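Long-range contacts in neutral ceramidase (Pseudomonas aeruginosa, PDB 2ZWS), which hydrolyses the N-acyl linkage of ceramides to give sphingosine and a free fatty acid, and also runs the reverse synthesis, with a zinc ion as cofactor: residues A[53-57]-A[294-298]; A[88-92]-A[395-399]. All blocks are in the same frame, centred on the assembly; numbering follows the deposited sequence.

Interaction 1. Residues A[53-57]-A[294-298]; sequences GRRLV and ELDSR. With PLM (palmitic acid), chain G.
The guanidinium of R54 has D296 OD1 over one of its faces, 3.7 Å from R54 NH1, with the guanidinium and carboxylate planes turned 71° apart. No N-H points at this oxygen, so the long salt bridge rests on charge alone. The contact belongs to the packing of two beta-sheets: strand 55-57 crosses strand 295-298 at 60°, their axes 7.4 Å apart at closest approach. D296 OD1 also lies in plane at the edge of the R298 guanidinium, 3.1 Å from R298 NH1, in a weak, bent hydrogen bond that is part of a salt bridge, and the three residues form a salt-bridge network. One face of R298 receives the head group of the palmitic acid, whose O2 is 3.1 Å from R298 NH2.

No hydrogen bond joins the segments; the leucines meet by apolar contact. L56 and L295 each point toward the opposite segment, and L56 CD1 comes within 4.1 Å of L295 CB; F398 and I400 of strand 392-400 also pack on L56. Branched leucines suit such packing. With its chain bent at CB-CG (chi2 -123°), the exposed R54 brings CD to 3.2 Å from L295 O. The other methyl of L56, CD2, rests 3.9 Å from CB of S297, whose OG is probably hydrogen-bonded to N89 O.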
ATOM      1  N   GLY A  53     -11.351   4.208 -27.378  1.00 33.58           N
ATOM      2  CA  GLY A  53     -11.145   3.363 -26.172  1.00 31.70           C
ATOM      3  C   GLY A  53     -12.163   3.611 -25.087  1.00 29.08           C
ATOM      4  O   GLY A  53     -12.327   4.734 -24.635  1.00 29.37           O
ATOM      5  N   ARG A  54     -12.680   2.558 -24.469  1.00 27.91           N
ATOM      6  CA  ARG A  54     -11.863   1.520 -23.893  1.00 23.93           C
ATOM      7  C   ARG A  54     -10.772   2.200 -23.057  1.00 20.51           C
ATOM      8  O   ARG A  54      -9.685   2.598 -23.518  1.00 18.61           O
ATOM      9  CB  ARG A  54     -11.394   0.431 -24.837  1.00 24.93           C
ATOM     10  CG  ARG A  54     -12.533  -0.502 -25.245  1.00 27.39           C
ATOM     11  CD  ARG A  54     -12.228  -1.966 -24.915  1.00 36.08           C
ATOM     12  NE  ARG A  54     -13.441  -2.767 -25.027  1.00 27.28           N
ATOM     13  CZ  ARG A  54     -14.040  -3.413 -24.024  1.00 47.83           C
ATOM     14  NH1 ARG A  54     -13.533  -3.404 -22.794  1.00 35.07           N
ATOM     15  NH2 ARG A  54     -15.152  -4.102 -24.261  1.00 36.01           N
ATOM     16  N   ARG A  55     -11.161   2.397 -21.811  1.00 17.02           N
ATOM     17  CA  ARG A  55     -10.301   2.953 -20.809  1.00 15.42           C
ATOM     18  C   ARG A  55     -10.185   1.956 -19.641  1.00 13.92           C
ATOM     19  O   ARG A  55     -11.172   1.324 -19.260  1.00 12.55           O
ATOM     20  CB  ARG A  55     -10.889   4.271 -20.312  1.00 16.52           C
ATOM     21  CG  ARG A  55     -10.223   4.846 -19.095  1.00 17.68           C
ATOM     22  CD  ARG A  55     -10.959   6.107 -18.599  1.00 17.28           C
ATOM     23  NE  ARG A  55     -10.979   7.182 -19.598  1.00 22.29           N
ATOM     24  CZ  ARG A  55     -11.277   8.452 -19.326  1.00 21.97           C
ATOM     25  NH1 ARG A  55     -11.576   8.835 -18.089  1.00 23.44           N
ATOM     26  NH2 ARG A  55     -11.276   9.341 -20.303  1.00 23.46           N
ATOM     27  N   LEU A  56      -8.972   1.858 -19.102  1.00 12.90           N
ATOM     28  CA  LEU A  56      -8.683   1.171 -17.862  1.00 12.45           C
ATOM     29  C   LEU A  56      -8.044   2.159 -16.904  1.00 12.40           C
ATOM     30  O   LEU A  56      -7.378   3.101 -17.334  1.00 12.64           O
ATOM     31  CB  LEU A  56      -7.677   0.041 -18.121  1.00 12.37           C
ATOM     32  CG  LEU A  56      -8.126  -1.062 -19.097  1.00 13.86           C
ATOM     33  CD1 LEU A  56      -6.947  -1.973 -19.340  1.00 14.82           C
ATOM     34  CD2 LEU A  56      -9.303  -1.855 -18.576  1.00 15.11           C
ATOM     35  N   VAL A  57      -8.227   1.933 -15.608  1.00 11.46           N
ATOM     36  CA  VAL A  57      -7.423   2.668 -14.629  1.00 10.93           C
ATOM     37  C   VAL A  57      -6.873   1.699 -13.570  1.00 10.02           C
ATOM     38  O   VAL A  57      -7.595   0.849 -13.015  1.00 11.17           O
ATOM     39  CB  VAL A  57      -8.181   3.903 -14.028  1.00 12.62           C
ATOM     40  CG1 VAL A  57      -9.459   3.493 -13.304  1.00 14.10           C
ATOM     41  CG2 VAL A  57      -7.254   4.718 -13.123  1.00 12.98           C
ATOM     42  N   GLU A 294      -5.195  -4.471 -28.120  1.00 16.83           N
ATOM     43  CA  GLU A 294      -6.419  -4.044 -27.460  1.00 17.98           C
ATOM     44  C   GLU A 294      -6.283  -3.892 -25.953  1.00 16.55           C
ATOM     45  O   GLU A 294      -5.410  -4.492 -25.342  1.00 16.25           O
ATOM     46  CB  GLU A 294      -7.560  -5.005 -27.781  1.00 18.99           C
ATOM     47  CG  GLU A 294      -7.464  -6.324 -27.092  1.00 21.45           C
ATOM     48  CD  GLU A 294      -8.650  -7.256 -27.378  1.00 22.62           C
ATOM     49  OE1 GLU A 294      -8.395  -8.451 -27.551  1.00 29.24           O
ATOM     50  OE2 GLU A 294      -9.820  -6.823 -27.409  1.00 26.84           O
ATOM     51  N   LEU A 295      -7.167  -3.084 -25.391  1.00 15.94           N
ATOM     52  CA  LEU A 295      -7.417  -3.100 -23.958  1.00 15.46           C
ATOM     53  C   LEU A 295      -8.689  -3.906 -23.721  1.00 15.44           C
ATOM     54  O   LEU A 295      -9.660  -3.794 -24.467  1.00 15.79           O
ATOM     55  CB  LEU A 295      -7.627  -1.675 -23.420  1.00 15.01           C
ATOM     56  CG  LEU A 295      -6.477  -0.677 -23.607  1.00 16.16           C
ATOM     57  CD1 LEU A 295      -6.804   0.616 -22.876  1.00 16.17           C
ATOM     58  CD2 LEU A 295      -5.139  -1.246 -23.158  1.00 16.19           C
ATOM     59  N   ASP A 296      -8.688  -4.703 -22.661  1.00 13.98           N
ATOM     60  CA  ASP A 296      -9.871  -5.474 -22.289  1.00 14.46           C
ATOM     61  C   ASP A 296      -9.771  -5.763 -20.811  1.00 13.50           C
ATOM     62  O   ASP A 296      -8.712  -5.542 -20.174  1.00 12.63           O
ATOM     63  CB  ASP A 296      -9.902  -6.793 -23.087  1.00 15.49           C
ATOM     64  CG  ASP A 296     -11.289  -7.430 -23.165  1.00 19.42           C
ATOM     65  OD1 ASP A 296     -12.285  -6.882 -22.650  1.00 20.93           O
ATOM     66  OD2 ASP A 296     -11.360  -8.500 -23.794  1.00 21.97           O
ATOM     67  N   SER A 297     -10.871  -6.253 -20.259  1.00 12.33           N
ATOM     68  CA  SER A 297     -10.842  -6.624 -18.850  1.00 12.34           C
ATOM     69  C   SER A 297     -12.004  -7.525 -18.485  1.00 11.81           C
ATOM     70  O   SER A 297     -13.025  -7.603 -19.215  1.00 12.85           O
ATOM     71  CB  SER A 297     -10.891  -5.362 -17.986  1.00 13.22           C
ATOM     72  OG  SER A 297     -12.132  -4.706 -18.208  1.00 14.96           O
ATOM     73  N   ARG A 298     -11.850  -8.202 -17.341  1.00 11.82           N
ATOM     74  CA  ARG A 298     -12.968  -8.941 -16.734  1.00 11.85           C
ATOM     75  C   ARG A 298     -12.881  -8.760 -15.223  1.00 11.90           C
ATOM     76  O   ARG A 298     -11.801  -8.493 -14.680  1.00 12.18           O
ATOM     77  CB  ARG A 298     -12.918 -10.442 -17.063  1.00 12.32           C
ATOM     78  CG  ARG A 298     -13.166 -10.793 -18.518  1.00 12.90           C
ATOM     79  CD  ARG A 298     -14.606 -10.523 -18.993  1.00 14.37           C
ATOM     80  NE  ARG A 298     -14.794 -11.090 -20.325  1.00 15.63           N
ATOM     81  CZ  ARG A 298     -14.332 -10.531 -21.448  1.00 15.17           C
ATOM     82  NH1 ARG A 298     -13.664  -9.383 -21.408  1.00 15.97           N
ATOM     83  NH2 ARG A 298     -14.521 -11.127 -22.614  1.00 16.68           N
TER
HETATM   84  C1  PLM G 652     -17.742  -9.183 -23.106  1.00 59.07           C
HETATM   85  O1  PLM G 652     -17.415  -7.975 -23.229  1.00 44.59           O
HETATM   86  O2  PLM G 652     -17.156 -10.050 -23.800  1.00 43.97           O
HETATM   87  C2  PLM G 652     -18.830  -9.590 -22.143  1.00 46.44           C
HETATM   88  C3  PLM G 652     -18.540  -8.988 -20.770  1.00 45.14           C
HETATM   89  C4  PLM G 652     -19.704  -9.238 -19.820  1.00 48.61           C
HETATM   90  C5  PLM G 652     -20.909  -8.326 -20.040  1.00 45.59           C
HETATM   91  C6  PLM G 652     -21.843  -8.455 -18.841  1.00 46.77           C
HETATM   92  C7  PLM G 652     -22.969  -9.446 -19.113  1.00 45.90           C
HETATM   93  C8  PLM G 652     -22.787 -10.756 -18.358  1.00 45.29           C
HETATM   94  C9  PLM G 652     -24.033 -11.631 -18.479  1.00 45.52           C
HETATM   95  CA  PLM G 652     -23.705 -13.034 -18.978  1.00 45.04           C
HETATM   96  CB  PLM G 652     -23.515 -14.005 -17.817  1.00 46.09           C
HETATM   97  CC  PLM G 652     -22.260 -14.843 -18.034  1.00 45.81           C
HETATM   98  CD  PLM G 652     -22.578 -16.335 -18.044  1.00 46.18           C
HETATM   99  CE  PLM G 652     -21.463 -17.150 -18.691  1.00 48.26           C
HETATM  100  CF  PLM G 652     -20.427 -17.610 -17.668  1.00 43.32           C
HETATM  101  CG  PLM G 652     -20.861 -18.885 -16.953  1.00 47.92           C

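Interaction 2. Residues A[88-92]-A[395-399]; sequences ENNVM and IQMFR
Residues 88-90 lead into the strand that begins at V91, and strand 395-399 packs against them from a different sheet, the nearest CA atoms being 7.6 Å apart, N89 to Q396. No backbone-to-backbone hydrogen bond links the segments; side chains of the strand reach across to main-chain atoms of residues 88-91. Q396 does this with its amide. Its extended chain, CG anti to the backbone nitrogen (chi1 -172°), carries NE2 to 2.9 Å from V91 O in a nearly straight bond (170°). The acceptor lies in the amide plane, although the donor sits well above the plane of the V91 carbonyl. E88 O is also 2.9 Å from Q396 NE2. On its other branch, Q396 OE1 lies 3.2 Å from M92 CB.

F398 stands beside Q396, facing the same way two residues along the strand. The methyl CE of M92 sits over the centre of its ring, 4.0 Å from the centroid, a CH-pi contact, while the sulfur follows at greater distance above the same face. A turn at the last torsion of M92 (chi3 -64°) brings this methyl across the ring. F398 CZ reaches M92 CB at 3.7 Å, and V91 N lies at the ring edge. L405 of strand 403-407 also packs on M92. A flexible thioether suits a site where the methyl must meet both a flat ring and an amide, and a glutamine can serve a buried main-chain oxygen without bringing in a formal charge; the junction thus combines a directional polar bond with apolar packing.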
ATOM      1  N   GLU A  88     -16.622  -1.647 -11.839  1.00 14.01           N
ATOM      2  CA  GLU A  88     -15.764  -2.716 -11.338  0.50 13.70           C
ATOM      3  C   GLU A  88     -14.929  -3.368 -12.431  1.00 13.32           C
ATOM      4  O   GLU A  88     -13.856  -3.912 -12.143  1.00 13.32           O
ATOM      5  CB  GLU A  88     -16.572  -3.786 -10.609  0.50 14.25           C
ATOM      6  CG  GLU A  88     -17.834  -4.250 -11.322  0.50 14.98           C
ATOM      7  CD  GLU A  88     -19.068  -3.524 -10.819  0.50 19.09           C
ATOM      8  OE1 GLU A  88     -19.793  -4.080  -9.957  0.50 22.93           O
ATOM      9  OE2 GLU A  88     -19.300  -2.384 -11.254  0.50 17.87           O
ATOM     10  N   ASN A  89     -15.403  -3.328 -13.675  1.00 13.62           N
ATOM     11  CA  ASN A  89     -14.652  -3.974 -14.741  1.00 14.17           C
ATOM     12  C   ASN A  89     -13.370  -3.252 -15.137  1.00 13.49           C
ATOM     13  O   ASN A  89     -12.464  -3.880 -15.665  1.00 14.63           O
ATOM     14  CB  ASN A  89     -15.518  -4.161 -15.978  1.00 14.59           C
ATOM     15  CG  ASN A  89     -16.734  -5.007 -15.697  1.00 18.10           C
ATOM     16  OD1 ASN A  89     -16.619  -6.091 -15.159  1.00 18.77           O
ATOM     17  ND2 ASN A  89     -17.906  -4.504 -16.057  1.00 24.16           N
ATOM     18  N   ASN A  90     -13.282  -1.944 -14.917  1.00 12.52           N
ATOM     19  CA  ASN A  90     -12.114  -1.237 -15.464  1.00 12.03           C
ATOM     20  C   ASN A  90     -11.328  -0.417 -14.454  1.00 12.10           C
ATOM     21  O   ASN A  90     -10.535   0.452 -14.844  1.00 12.34           O
ATOM     22  CB  ASN A  90     -12.488  -0.392 -16.688  1.00 12.35           C
ATOM     23  CG  ASN A  90     -13.278   0.832 -16.322  1.00 13.42           C
ATOM     24  OD1 ASN A  90     -13.912   0.875 -15.263  1.00 12.63           O
ATOM     25  ND2 ASN A  90     -13.292   1.825 -17.217  1.00 13.79           N
ATOM     26  N   VAL A  91     -11.503  -0.731 -13.163  1.00 10.71           N
ATOM     27  CA  VAL A  91     -10.765  -0.019 -12.117  1.00 10.90           C
ATOM     28  C   VAL A  91     -10.070  -1.074 -11.254  1.00 10.38           C
ATOM     29  O   VAL A  91     -10.761  -1.942 -10.674  1.00 10.20           O
ATOM     30  CB  VAL A  91     -11.731   0.854 -11.227  1.00 10.19           C
ATOM     31  CG1 VAL A  91     -10.946   1.450 -10.056  1.00 12.49           C
ATOM     32  CG2 VAL A  91     -12.469   1.946 -12.034  1.00 11.80           C
ATOM     33  N   MET A  92      -8.737  -0.995 -11.148  1.00  9.90           N
ATOM     34  CA  MET A  92      -7.982  -1.918 -10.283  1.00 10.25           C
ATOM     35  C   MET A  92      -7.275  -1.111  -9.215  1.00 11.00           C
ATOM     36  O   MET A  92      -6.564  -0.173  -9.526  1.00 10.95           O
ATOM     37  CB  MET A  92      -6.943  -2.730 -11.088  1.00 10.16           C
ATOM     38  CG  MET A  92      -6.213  -3.770 -10.257  1.00 11.61           C
ATOM     39  SD  MET A  92      -5.019  -4.739 -11.210  1.00 12.67           S
ATOM     40  CE  MET A  92      -6.103  -5.594 -12.372  1.00 14.14           C
ATOM     41  N   ILE A 395     -12.109 -10.969  -8.229  1.00 11.27           N
ATOM     42  CA  ILE A 395     -11.111 -11.533  -9.121  1.00 11.97           C
ATOM     43  C   ILE A 395     -11.157 -10.641 -10.374  1.00 11.48           C
ATOM     44  O   ILE A 395     -12.247 -10.363 -10.901  1.00 11.88           O
ATOM     45  CB  ILE A 395     -11.471 -12.993  -9.505  1.00 11.65           C
ATOM     46  CG1 ILE A 395     -11.558 -13.933  -8.263  1.00 11.70           C
ATOM     47  CG2 ILE A 395     -10.512 -13.524 -10.580  1.00 13.63           C
ATOM     48  CD1 ILE A 395     -10.258 -14.019  -7.502  1.00 15.93           C
ATOM     49  N   GLN A 396      -9.997 -10.192 -10.858  1.00 10.85           N
ATOM     50  CA  GLN A 396      -9.953  -9.226 -11.936  1.00 10.77           C
ATOM     51  C   GLN A 396      -8.729  -9.464 -12.796  1.00 11.22           C
ATOM     52  O   GLN A 396      -7.649  -9.831 -12.285  1.00 10.96           O
ATOM     53  CB  GLN A 396      -9.873  -7.824 -11.329  1.00 11.64           C
ATOM     54  CG  GLN A 396     -10.014  -6.709 -12.378  1.00 10.82           C
ATOM     55  CD  GLN A 396      -9.985  -5.356 -11.725  1.00 13.23           C
ATOM     56  OE1 GLN A 396      -9.104  -5.096 -10.917  1.00 13.61           O
ATOM     57  NE2 GLN A 396     -10.964  -4.487 -12.054  1.00 13.09           N
ATOM     58  N   MET A 397      -8.894  -9.201 -14.095  1.00 12.22           N
ATOM     59  CA  MET A 397      -7.783  -9.228 -15.045  0.50 12.01           C
ATOM     60  C   MET A 397      -7.944  -8.099 -16.039  1.00 12.66           C
ATOM     61  O   MET A 397      -9.058  -7.835 -16.516  1.00 12.80           O
ATOM     62  CB  MET A 397      -7.726 -10.541 -15.829  0.50 11.91           C
ATOM     63  CG  MET A 397      -7.427 -11.777 -15.012  0.50 12.36           C
ATOM     64  SD  MET A 397      -7.453 -13.314 -15.962  0.50 12.92           S
ATOM     65  CE  MET A 397      -6.215 -12.959 -17.215  0.50 11.12           C
ATOM     66  N   PHE A 398      -6.834  -7.401 -16.313  1.00 12.27           N
ATOM     67  CA  PHE A 398      -6.777  -6.428 -17.404  1.00 12.59           C
ATOM     68  C   PHE A 398      -5.948  -7.043 -18.522  1.00 13.48           C
ATOM     69  O   PHE A 398      -4.945  -7.706 -18.254  1.00 13.82           O
ATOM     70  CB  PHE A 398      -6.035  -5.152 -16.997  1.00 13.27           C
ATOM     71  CG  PHE A 398      -6.815  -4.217 -16.108  1.00 11.81           C
ATOM     72  CD1 PHE A 398      -8.156  -4.442 -15.786  1.00 11.89           C
ATOM     73  CD2 PHE A 398      -6.194  -3.076 -15.620  1.00 12.00           C
ATOM     74  CE1 PHE A 398      -8.852  -3.560 -14.957  1.00 12.78           C
ATOM     75  CE2 PHE A 398      -6.895  -2.174 -14.809  1.00 12.13           C
ATOM     76  CZ  PHE A 398      -8.219  -2.413 -14.493  1.00 12.40           C
ATOM     77  N   ARG A 399      -6.361  -6.816 -19.763  1.00 13.51           N
ATOM     78  CA  ARG A 399      -5.480  -7.079 -20.892  1.00 13.91           C
ATOM     79  C   ARG A 399      -4.996  -5.710 -21.396  1.00 14.50           C
ATOM     80  O   ARG A 399      -5.812  -4.805 -21.644  1.00 14.37           O
ATOM     81  CB  ARG A 399      -6.209  -7.809 -22.029  1.00 14.70           C
ATOM     82  CG  ARG A 399      -5.338  -7.807 -23.293  1.00 15.94           C
ATOM     83  CD  ARG A 399      -5.928  -8.572 -24.446  1.00 17.48           C
ATOM     84  NE  ARG A 399      -4.918  -8.656 -25.501  1.00 17.35           N
ATOM     85  CZ  ARG A 399      -4.861  -9.618 -26.425  1.00 19.93           C
ATOM     86  NH1 ARG A 399      -5.796 -10.566 -26.465  1.00 21.16           N
ATOM     87  NH2 ARG A 399      -3.876  -9.617 -27.317  1.00 21.00           N
TER

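Both interactions join the same two sheets: strands 55-61 and 91-95 are neighbours in one, strands 295-303 and 392-400 in the other, and the contact centres are 8 Å apart. They meet through S297 OG and N89 O, a probable hydrogen bond of 2.7 Å between strand 295-303 and the segment leading into strand 91-95, and through D296 O and R399 N, also 2.7 Å, within one sheet. The side chains of S297 and N89 are about 7 Å and about 3 Å from that of D87, an inferred substrate-binding residue; the side chain of M92 is about 8 Å from that of N60, another. The palmitic acid touching R298 in interaction 1 lies about 6 Å from the N89 side chain of interaction 2.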